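Local coordinates for pectate lyase (Bacillus subtilis, PDB 5AMV), which cleaves polygalacturonate by calcium-dependent elimination, releasing oligosaccharides that carry an unsaturated galacturonosyl group at their non-reducing ends, at residues Ile157-Ala162 with Asp184-Asn189; Asp223-Ala228 with Asp246-Phe251. All coordinates share one frame; numbering follows the deposited sequence.

Contact 1. Residues Ile157-Ala162 with Asp184-Asn189; sequences IEFQDA and DNITIN. With CA (calcium ion), chain C.
The side chains of F159 and N185 pass alongside one another, heading opposite ways, with CB of F159 3.7 Å from CB of N185 and the phenyl and amide planes turned 49° apart. CG of F159 is anti to its own carbonyl carbon (chi1 -72°), which carries the ring past N185 to I186. That isoleucine crosses the phenylalanine at about a right angle: its CD1 lies 4.0 Å from CE1 of F159, and its CG1 sits over one ring face, offset toward the rim, while CG2 of I157 covers the opposite face. The ring also meets F145 edge-to-face and lies nearly parallel to F201, as expected of the aromatic stacks inside the parallel beta-helix of pectate lyases. At the other end, A162 brings its methyl CB to 3.4 Å from the carbonyl O of D184.

No direct hydrogen bond joins 157-162 to 184-189; water does the polar work. ND2 of N185 donates to a water at 2.9 Å, which in turn donates to O of Q160 and lies in the plane of the F159 ring, at its edge. A second water accepts from N of A162 at 2.9 Å and, weakly, from the same ND2. D184, one residue before N185, turns the other way and grips the calcium ion with both carboxylate oxygens, OD1 at 2.3 Å. The chemistry is thus divided: hydrocarbon packing and two water bridges hold the loop residue N185 against strand 158-160 and the residues just after it, while the adjoining aspartate serves the metal.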
loop_
_atom_site.group_PDB
_atom_site.type_symbol
_atom_site.label_atom_id
_atom_site.label_comp_id
_atom_site.label_asym_id
_atom_site.label_seq_id
_atom_site.Cartn_x
_atom_site.Cartn_y
_atom_site.Cartn_z
ATOM N N ILE A 157 9.272 7.975 -6.410
ATOM C CA ILE A 157 10.151 7.257 -5.478
ATOM C C ILE A 157 9.868 5.758 -5.583
ATOM O O ILE A 157 8.718 5.352 -5.641
ATOM C CB ILE A 157 9.912 7.696 -4.007
ATOM C CG1 ILE A 157 10.296 9.163 -3.784
ATOM C CG2 ILE A 157 10.692 6.795 -2.976
ATOM C CD1 ILE A 157 9.423 9.815 -2.684
ATOM N N GLU A 158 10.933 4.985 -5.511
ATOM C CA GLU A 158 10.849 3.526 -5.443
ATOM C C GLU A 158 10.957 3.133 -3.963
ATOM O O GLU A 158 11.988 3.347 -3.323
ATOM C CB GLU A 158 11.951 2.837 -6.278
ATOM C CG GLU A 158 11.878 1.293 -6.127
ATOM C CD GLU A 158 12.955 0.566 -6.915
ATOM O OE1 GLU A 158 13.679 1.229 -7.704
ATOM O OE2 GLU A 158 13.056 -0.669 -6.780
ATOM N N PHE A 159 9.876 2.557 -3.422
ATOM C CA PHE A 159 9.886 2.058 -2.032
ATOM C C PHE A 159 10.142 0.570 -2.089
ATOM O O PHE A 159 9.447 -0.131 -2.804
ATOM C CB PHE A 159 8.474 2.275 -1.435
ATOM C CG PHE A 159 8.156 3.713 -1.151
ATOM C CD1 PHE A 159 7.642 4.587 -2.148
ATOM C CD2 PHE A 159 8.368 4.216 0.127
ATOM C CE1 PHE A 159 7.336 5.914 -1.851
ATOM C CE2 PHE A 159 8.082 5.550 0.440
ATOM C CZ PHE A 159 7.569 6.405 -0.539
ATOM N N GLN A 160 11.120 0.079 -1.329
ATOM C CA GLN A 160 11.489 -1.333 -1.342
ATOM C C GLN A 160 11.390 -1.882 0.079
ATOM O O GLN A 160 11.853 -1.249 1.032
ATOM C CB GLN A 160 12.948 -1.486 -1.764
ATOM C CG GLN A 160 13.309 -0.928 -3.154
ATOM C CD GLN A 160 14.752 -1.278 -3.498
ATOM O OE1 GLN A 160 15.554 -1.571 -2.612
ATOM N NE2 GLN A 160 15.074 -1.280 -4.764
ATOM N N ASP A 161 10.827 -3.091 0.177
ATOM C CA ASP A 161 11.117 -4.021 1.264
ATOM C C ASP A 161 10.908 -3.418 2.649
ATOM O O ASP A 161 11.866 -3.217 3.410
ATOM C CB ASP A 161 12.565 -4.554 1.073
ATOM C CG ASP A 161 12.858 -5.792 1.918
ATOM O OD1 ASP A 161 11.931 -6.368 2.494
ATOM O OD2 ASP A 161 14.035 -6.165 2.005
ATOM N N ALA A 162 9.635 -3.088 2.954
ATOM C CA ALA A 162 9.281 -2.656 4.297
ATOM C C ALA A 162 9.156 -3.941 5.173
ATOM O O ALA A 162 8.111 -4.622 5.199
ATOM C CB ALA A 162 7.965 -1.788 4.253
ATOM N N ASP A 184 4.037 -1.210 6.166
ATOM C CA ASP A 184 3.694 -1.048 4.756
ATOM C C ASP A 184 4.752 -0.099 4.169
ATOM O O ASP A 184 5.505 0.532 4.929
ATOM C CB ASP A 184 2.337 -0.351 4.667
ATOM C CG ASP A 184 1.240 -1.040 5.448
ATOM O OD1 ASP A 184 1.178 -2.283 5.524
ATOM O OD2 ASP A 184 0.332 -0.330 5.954
ATOM N N ASN A 185 4.774 0.100 2.839
ATOM C CA ASN A 185 5.596 1.204 2.299
ATOM C C ASN A 185 4.960 2.562 2.653
ATOM O O ASN A 185 5.653 3.469 3.123
ATOM C CB ASN A 185 5.782 1.051 0.779
ATOM C CG ASN A 185 6.243 -0.334 0.420
ATOM O OD1 ASN A 185 5.486 -1.105 -0.205
ATOM N ND2 ASN A 185 7.493 -0.691 0.802
ATOM N N ILE A 186 3.637 2.664 2.469
ATOM C CA ILE A 186 2.902 3.878 2.845
ATOM C C ILE A 186 1.583 3.445 3.516
ATOM O O ILE A 186 0.828 2.629 2.958
ATOM C CB ILE A 186 2.558 4.761 1.611
ATOM C CG1 ILE A 186 3.829 5.207 0.893
ATOM C CG2 ILE A 186 1.697 5.998 2.034
ATOM C CD1 ILE A 186 3.546 5.896 -0.459
ATOM N N THR A 187 1.364 3.964 4.731
ATOM C CA THR A 187 0.177 3.672 5.488
ATOM C C THR A 187 -0.610 4.983 5.629
ATOM O O THR A 187 -0.143 5.906 6.283
ATOM C CB THR A 187 0.550 3.152 6.921
ATOM O OG1 THR A 187 1.444 2.024 6.856
ATOM C CG2 THR A 187 -0.719 2.786 7.665
ATOM N N ILE A 188 -1.809 5.063 5.039
ATOM C CA ILE A 188 -2.668 6.243 5.225
ATOM C C ILE A 188 -3.601 5.959 6.357
ATOM O O ILE A 188 -4.497 5.126 6.222
ATOM C CB ILE A 188 -3.431 6.608 3.933
ATOM C CG1 ILE A 188 -2.435 6.700 2.770
ATOM C CG2 ILE A 188 -4.210 7.922 4.133
ATOM C CD1 ILE A 188 -3.110 6.962 1.363
ATOM N N ASN A 189 -3.338 6.566 7.517
ATOM C CA ASN A 189 -4.073 6.234 8.718
ATOM C C ASN A 189 -4.835 7.495 9.145
ATOM O O ASN A 189 -4.303 8.309 9.862
ATOM C CB ASN A 189 -3.065 5.754 9.787
ATOM C CG ASN A 189 -3.668 5.599 11.146
ATOM O OD1 ASN A 189 -4.891 5.560 11.302
ATOM N ND2 ASN A 189 -2.799 5.477 12.166
HETATM CA CA CA C . -0.935 -2.296 6.498
HETATM O O HOH W 1 9.643 1.006 1.724
HETATM O O HOH W 2 7.596 -3.997 1.067
HETATM O O HOH W 3 -2.806 -3.701 6.649
HETATM O O HOH W 4 -2.520 -0.741 7.170
HETATM O O HOH W 5 0.159 -2.146 8.566
#

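Contact 2. Residues Asp223-Ala228 with Asp246-Phe251; sequences DGQTDA and DKSSIF. With CA (calcium ion), chain C.
The calcium site of this family 1 polysaccharide lyase, set on the parallel beta-helix, takes two of its three protein ligands from 223-228, and 246-251 braces that segment from the next turn of the chain. D223 binds the ion through OD2 and D227 through its own OD2, the latter at 2.3 Å, with D184 and three waters completing the shell. D227 divides its carboxylate between metal and protein: OD1 accepts N-H of I250 at 2.9 Å, from above the carboxylate plane, and also accepts a hydrogen bond from a water. Placing CG anti to the carbonyl carbon (chi1 -72°) lets D227 reach both, and CG2 of I250 packs 3.3 Å from CG of D227. This second-shell bond probably helps fix the rotation of the calcium-binding group.

Around the turn before the strand, the carbonyl O of S248 is held twice, by N of Q225 at 2.8 Å and by N of T226 at 3.2 Å. OG of S248 returns a bond to OE1 of Q225, lying in the carbonyl plane on a lone pair. T226 and S249 join hydroxyl to hydroxyl, OG1 to OG 3.1 Å, and Y242 is a further partner of OG1. Beyond them N of A228 donates to O of I250 at 2.9 Å, nearly straight at 172°, beside a single bridge between A228 and F251. The F251 ring turns its edge to O of T226.

Strand 226-229 hydrogen-bonds to strand 186-189 through D227, while F251 and A228 both pack on I266 of strand 266-274. K247 lies against R279, so 246-251 touches the calcium-binding segment and, through K247, the inferred active-site residue.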
loop_
_atom_site.group_PDB
_atom_site.type_symbol
_atom_site.label_atom_id
_atom_site.label_comp_id
_atom_site.label_asym_id
_atom_site.label_seq_id
_atom_site.Cartn_x
_atom_site.Cartn_y
_atom_site.Cartn_z
ATOM N N ASP A 223 3.842 -6.492 4.981
ATOM C CA ASP A 223 2.412 -6.254 5.022
ATOM C C ASP A 223 1.956 -5.641 3.677
ATOM O O ASP A 223 2.136 -6.218 2.622
ATOM C CB ASP A 223 2.106 -5.331 6.207
ATOM C CG ASP A 223 0.675 -5.491 6.722
ATOM O OD1 ASP A 223 0.215 -6.640 6.887
ATOM O OD2 ASP A 223 0.016 -4.463 6.973
ATOM N N GLY A 224 1.379 -4.446 3.752
ATOM C CA GLY A 224 0.898 -3.733 2.530
ATOM C C GLY A 224 1.921 -2.859 1.807
ATOM O O GLY A 224 3.068 -2.728 2.245
ATOM N N GLN A 225 1.503 -2.321 0.657
ATOM C CA GLN A 225 2.295 -1.386 -0.133
ATOM C C GLN A 225 1.727 0.012 0.102
ATOM O O GLN A 225 2.428 0.876 0.621
ATOM C CB GLN A 225 2.250 -1.790 -1.619
ATOM C CG GLN A 225 2.831 -3.192 -1.744
ATOM C CD GLN A 225 2.951 -3.602 -3.192
ATOM O OE1 GLN A 225 1.974 -3.806 -3.872
ATOM N NE2 GLN A 225 4.192 -3.712 -3.661
ATOM N N THR A 226 0.477 0.216 -0.269
ATOM C CA THR A 226 -0.219 1.480 -0.035
ATOM C C THR A 226 -1.584 1.126 0.588
ATOM O O THR A 226 -2.523 0.768 -0.124
ATOM C CB THR A 226 -0.394 2.303 -1.341
ATOM O OG1 THR A 226 -1.025 1.483 -2.358
ATOM C CG2 THR A 226 0.967 2.777 -1.897
ATOM N N ASP A 227 -1.667 1.243 1.902
ATOM C CA ASP A 227 -2.896 0.872 2.627
ATOM C C ASP A 227 -3.589 2.127 3.148
ATOM O O ASP A 227 -2.956 3.193 3.358
ATOM C CB ASP A 227 -2.556 -0.050 3.816
ATOM C CG ASP A 227 -2.147 -1.450 3.386
ATOM O OD1 ASP A 227 -2.334 -1.840 2.194
ATOM O OD2 ASP A 227 -1.672 -2.180 4.281
ATOM N N ALA A 228 -4.896 2.016 3.373
ATOM C CA ALA A 228 -5.695 3.135 3.899
ATOM C C ALA A 228 -6.707 2.628 4.917
ATOM O O ALA A 228 -7.391 1.681 4.661
ATOM C CB ALA A 228 -6.389 3.896 2.771
ATOM N N ASP A 246 3.024 -9.633 -2.039
ATOM C CA ASP A 246 1.811 -10.399 -1.777
ATOM C C ASP A 246 0.570 -9.501 -1.658
ATOM O O ASP A 246 -0.172 -9.375 -2.619
ATOM C CB ASP A 246 2.101 -11.305 -0.558
ATOM C CG ASP A 246 0.939 -12.236 -0.196
ATOM O OD1 ASP A 246 -0.147 -12.158 -0.764
ATOM O OD2 ASP A 246 1.149 -12.999 0.773
ATOM N N LYS A 247 0.388 -8.813 -0.521
ATOM C CA LYS A 247 -0.820 -7.994 -0.278
ATOM C C LYS A 247 -0.591 -6.525 -0.602
ATOM O O LYS A 247 0.082 -5.796 0.140
ATOM C CB LYS A 247 -1.210 -8.157 1.178
ATOM C CG LYS A 247 -1.648 -9.622 1.467
ATOM C CD LYS A 247 -2.022 -9.853 2.929
ATOM C CE LYS A 247 -0.865 -10.270 3.783
ATOM N NZ LYS A 247 -1.407 -11.129 4.918
ATOM N N SER A 248 -1.135 -6.075 -1.722
ATOM C CA SER A 248 -0.780 -4.717 -2.176
ATOM C C SER A 248 -1.433 -3.558 -1.444
ATOM O O SER A 248 -0.752 -2.679 -0.926
ATOM C CB SER A 248 -1.127 -4.561 -3.639
ATOM O OG SER A 248 -0.895 -3.236 -4.063
ATOM N N SER A 249 -2.766 -3.520 -1.465
ATOM C CA SER A 249 -3.499 -2.321 -1.114
ATOM C C SER A 249 -4.774 -2.712 -0.395
ATOM O O SER A 249 -5.708 -3.204 -1.030
ATOM C CB SER A 249 -3.850 -1.518 -2.384
ATOM O OG SER A 249 -2.663 -1.093 -3.065
ATOM N N ILE A 250 -4.817 -2.484 0.919
ATOM C CA ILE A 250 -6.051 -2.760 1.677
ATOM C C ILE A 250 -6.649 -1.421 2.112
ATOM O O ILE A 250 -5.979 -0.612 2.821
ATOM C CB ILE A 250 -5.852 -3.780 2.893
ATOM C CG1 ILE A 250 -7.194 -3.990 3.633
ATOM C CG2 ILE A 250 -4.866 -3.300 3.859
ATOM C CD1 ILE A 250 -7.303 -5.352 4.409
ATOM N N PHE A 251 -7.914 -1.219 1.758
ATOM C CA PHE A 251 -8.607 0.050 2.089
ATOM C C PHE A 251 -9.762 -0.309 3.004
ATOM O O PHE A 251 -10.719 -0.948 2.556
ATOM C CB PHE A 251 -9.156 0.769 0.833
ATOM C CG PHE A 251 -8.126 1.056 -0.246
ATOM C CD1 PHE A 251 -6.785 1.186 0.054
ATOM C CD2 PHE A 251 -8.541 1.219 -1.585
ATOM C CE1 PHE A 251 -5.866 1.482 -0.941
ATOM C CE2 PHE A 251 -7.610 1.549 -2.600
ATOM C CZ PHE A 251 -6.271 1.656 -2.277
HETATM CA CA CA C . -0.935 -2.296 6.498
HETATM O O HOH W 6 2.446 -8.818 1.707
HETATM O O HOH W 7 -2.243 -4.619 1.813
HETATM O O HOH W 3 -2.806 -3.701 6.649
HETATM O O HOH W 4 -2.520 -0.741 7.170
HETATM O O HOH W 5 0.159 -2.146 8.566
#

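Overall arrangement
Both contacts are buried near the centre of the beta-helix, and they meet where strands 186-189 and 226-229 run side by side in one parallel sheet. There N of I188 probably bonds to O of D227; just before these strands N of G224 probably bonds to OD1 of D184. The calcium ion ties them further: contact 1 supplies one aspartate and contact 2 the other two, and three metal-bound waters are common to both. Their chemistry differs with position. Contact 1 reaches into the aromatic interior and is joined by apolar packing and water bridges, whereas contact 2, nearer the bound galacturonate, adds direct backbone, hydroxyl and carboxylate hydrogen bonds to its water bridges.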